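Local coordinates for uncharacterized protein (Neisseria meningitidis, PDB 2PLI) that is the transporter-associated domain of a CorC-like protein that probably takes part in magnesium and cobalt ion transport, and binds zinc ions in the crystal, at residues E18-A24 / H83-R89. Numbering follows the deposited sequence.
Sequences ERWRIHA and HTLMATR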
loop_
_atom_site.group_PDB
_atom_site.type_symbol
_atom_site.label_atom_id
_atom_site.label_comp_id
_atom_site.label_asym_id
_atom_site.label_seq_id
_atom_site.Cartn_x
_atom_site.Cartn_y
_atom_site.Cartn_z
ATOM N N GLU A 18 -12.325 12.741 -4.283
ATOM C CA GLU A 18 -12.812 11.909 -5.382
ATOM C C GLU A 18 -11.989 11.900 -6.685
ATOM O O GLU A 18 -12.509 11.601 -7.756
ATOM C CB GLU A 18 -14.281 12.193 -5.671
ATOM C CG GLU A 18 -15.234 11.705 -4.560
ATOM C CD GLU A 18 -15.267 10.165 -4.427
ATOM O OE1 GLU A 18 -15.593 9.452 -5.442
ATOM O OE2 GLU A 18 -14.926 9.674 -3.311
ATOM N N ARG A 19 -10.695 12.131 -6.571
ATOM C CA ARG A 19 -9.821 12.122 -7.741
ATOM C C ARG A 19 -8.457 11.648 -7.303
ATOM O O ARG A 19 -7.967 12.058 -6.267
ATOM C CB ARG A 19 -9.727 13.534 -8.287
ATOM C CG ARG A 19 -9.292 13.604 -9.678
ATOM C CD ARG A 19 -10.047 14.783 -10.321
ATOM N NE ARG A 19 -9.395 15.133 -11.538
ATOM C CZ ARG A 19 -8.459 16.055 -11.657
ATOM N NH1 ARG A 19 -8.097 16.839 -10.646
ATOM N NH2 ARG A 19 -7.939 16.206 -12.829
ATOM N N TRP A 20 -7.866 10.770 -8.104
ATOM C CA TRP A 20 -6.643 10.105 -7.738
ATOM C C TRP A 20 -5.587 10.148 -8.829
ATOM O O TRP A 20 -5.877 9.841 -9.992
ATOM C CB TRP A 20 -6.938 8.627 -7.413
ATOM C CG TRP A 20 -7.984 8.479 -6.386
ATOM C CD1 TRP A 20 -7.798 8.463 -5.043
ATOM C CD2 TRP A 20 -9.398 8.357 -6.595
ATOM N NE1 TRP A 20 -9.003 8.358 -4.390
ATOM C CE2 TRP A 20 -10.004 8.316 -5.321
ATOM C CE3 TRP A 20 -10.222 8.294 -7.725
ATOM C CZ2 TRP A 20 -11.381 8.201 -5.153
ATOM C CZ3 TRP A 20 -11.622 8.201 -7.543
ATOM C CH2 TRP A 20 -12.166 8.146 -6.275
ATOM N N ARG A 21 -4.356 10.465 -8.453
ATOM C CA ARG A 21 -3.256 10.367 -9.386
ATOM C C ARG A 21 -2.588 9.030 -9.146
ATOM O O ARG A 21 -2.227 8.724 -7.988
ATOM C CB ARG A 21 -2.257 11.497 -9.176
ATOM C CG ARG A 21 -1.178 11.461 -10.268
ATOM C CD ARG A 21 -0.128 12.564 -10.070
ATOM N NE ARG A 21 -0.697 13.890 -10.041
ATOM C CZ ARG A 21 -0.769 14.664 -8.954
ATOM N NH1 ARG A 21 -0.302 14.250 -7.766
ATOM N NH2 ARG A 21 -1.321 15.859 -9.048
ATOM N N ILE A 22 -2.451 8.226 -10.199
ATOM C CA ILE A 22 -2.023 6.835 -10.018
ATOM C C ILE A 22 -0.766 6.519 -10.845
ATOM O O ILE A 22 -0.735 6.745 -12.056
ATOM C CB ILE A 22 -3.169 5.861 -10.456
ATOM C CG1 ILE A 22 -4.450 6.132 -9.665
ATOM C CG2 ILE A 22 -2.749 4.388 -10.282
ATOM C CD1 ILE A 22 -5.634 5.228 -10.013
ATOM N N HIS A 23 0.244 5.973 -10.174
ATOM C CA HIS A 23 1.443 5.485 -10.839
ATOM C C HIS A 23 1.024 4.334 -11.721
ATOM O O HIS A 23 0.385 3.398 -11.275
ATOM C CB HIS A 23 2.483 4.984 -9.838
ATOM C CG HIS A 23 3.131 6.062 -9.037
ATOM N ND1 HIS A 23 4.302 5.858 -8.337
ATOM C CD2 HIS A 23 2.761 7.339 -8.789
ATOM C CE1 HIS A 23 4.629 6.971 -7.705
ATOM N NE2 HIS A 23 3.717 7.881 -7.968
ATOM N N ALA A 24 1.436 4.375 -12.978
ATOM C CA ALA A 24 1.069 3.303 -13.892
ATOM C C ALA A 24 1.538 1.904 -13.498
ATOM O O ALA A 24 0.947 0.905 -13.943
ATOM C CB ALA A 24 1.552 3.631 -15.307
ATOM N N HIS A 83 3.328 6.465 -17.772
ATOM C CA HIS A 83 3.817 6.677 -16.436
ATOM C C HIS A 83 2.767 6.989 -15.355
ATOM O O HIS A 83 2.885 6.528 -14.216
ATOM C CB HIS A 83 4.877 7.759 -16.476
ATOM C CG HIS A 83 6.135 7.343 -17.172
ATOM N ND1 HIS A 83 6.997 6.426 -16.624
ATOM C CD2 HIS A 83 6.721 7.768 -18.318
ATOM C CE1 HIS A 83 8.047 6.271 -17.415
ATOM N NE2 HIS A 83 7.900 7.082 -18.438
ATOM N N THR A 84 1.789 7.831 -15.668
ATOM C CA THR A 84 0.826 8.311 -14.681
ATOM C C THR A 84 -0.545 8.456 -15.278
ATOM O O THR A 84 -0.705 8.903 -16.424
ATOM C CB THR A 84 1.275 9.699 -14.147
ATOM O OG1 THR A 84 2.700 9.620 -13.845
ATOM C CG2 THR A 84 0.493 10.078 -12.904
ATOM N N LEU A 85 -1.525 8.139 -14.447
ATOM C CA LEU A 85 -2.950 8.252 -14.793
ATOM C C LEU A 85 -3.645 9.151 -13.766
ATOM O O LEU A 85 -3.214 9.239 -12.630
ATOM C CB LEU A 85 -3.596 6.872 -14.728
ATOM C CG LEU A 85 -3.031 5.816 -15.689
ATOM C CD1 LEU A 85 -3.421 4.461 -15.258
ATOM C CD2 LEU A 85 -3.508 6.148 -17.134
HETATM N N MSE A 86 -4.721 9.802 -14.189
HETATM C CA MSE A 86 -5.675 10.469 -13.282
HETATM C C MSE A 86 -6.982 9.740 -13.398
HETATM O O MSE A 86 -7.511 9.570 -14.512
HETATM C CB MSE A 86 -5.854 11.929 -13.682
HETATM C CG MSE A 86 -6.709 12.744 -12.738
HETATM SE SE MSE A 86 -5.793 13.037 -11.027
HETATM C CE MSE A 86 -4.770 14.615 -11.399
ATOM N N ALA A 87 -7.514 9.312 -12.261
ATOM C CA ALA A 87 -8.754 8.524 -12.244
ATOM C C ALA A 87 -9.844 9.251 -11.508
ATOM O O ALA A 87 -9.582 9.982 -10.527
ATOM C CB ALA A 87 -8.533 7.209 -11.596
ATOM N N THR A 88 -11.081 9.047 -11.979
ATOM C CA THR A 88 -12.267 9.513 -11.264
ATOM C C THR A 88 -13.317 8.439 -11.469
ATOM O O THR A 88 -13.216 7.614 -12.390
ATOM C CB THR A 88 -12.768 10.857 -11.780
ATOM O OG1 THR A 88 -13.023 10.771 -13.181
ATOM C CG2 THR A 88 -11.756 11.933 -11.512
ATOM N N ARG A 89 -14.327 8.446 -10.593
ATOM C CA ARG A 89 -15.465 7.528 -10.711
ATOM C C ARG A 89 -16.445 7.975 -11.800
ATOM O O ARG A 89 -16.815 9.148 -11.877
ATOM C CB ARG A 89 -16.189 7.401 -9.354
ATOM C CG ARG A 89 -15.408 6.552 -8.333
ATOM C CD ARG A 89 -16.267 6.059 -7.148
ATOM N NE ARG A 89 -15.518 5.163 -6.232
ATOM C CZ ARG A 89 -15.199 3.883 -6.464
ATOM N NH1 ARG A 89 -15.517 3.287 -7.599
ATOM N NH2 ARG A 89 -14.543 3.171 -5.543
HETATM O O HOH W 1 -14.713 10.220 -8.467
#
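M86, present as selenomethionine, starts with CG pointing away from its own amide N (chi1 -174°), then bends at chi2 and chi3 toward strand 19-23, laying SE 3.4 Å from W20 O and placing CE over one face of the R19 guanidinium. T88 CG2 lies in the guanidinium plane at its edge and also touches R19 CG at 3.5 Å. Farther along, R21 CG packs on T84 CG2 at 3.4 Å. On the buried face, I22 CD1 meets A87 CB at 3.9 Å; W20 CE3 approaches A87 O obliquely at 3.3 Å, with T88 CA at the ring edge. F34 and F35 pack edge-to-face with the indole, and helix 47-55 covers I22 and L85. The antiparallel strands pair W20 with A87 and I22 with L85 by two backbone hydrogen bonds each. A24 N extends the ladder to H83 O, from above the carbonyl plane. A water accepts from R89 N (2.8 Å) and donates to E18 O and, at greater length, E18 OE1; in one of two conformers, R89 NH2 bonds F35 O and S17 OG of the second subunit. Backbone bonding thus fixes the register of middle strand 82-89 and its interior neighbour 19-23, with an apolar face against the helices and a mixed polar face opposite.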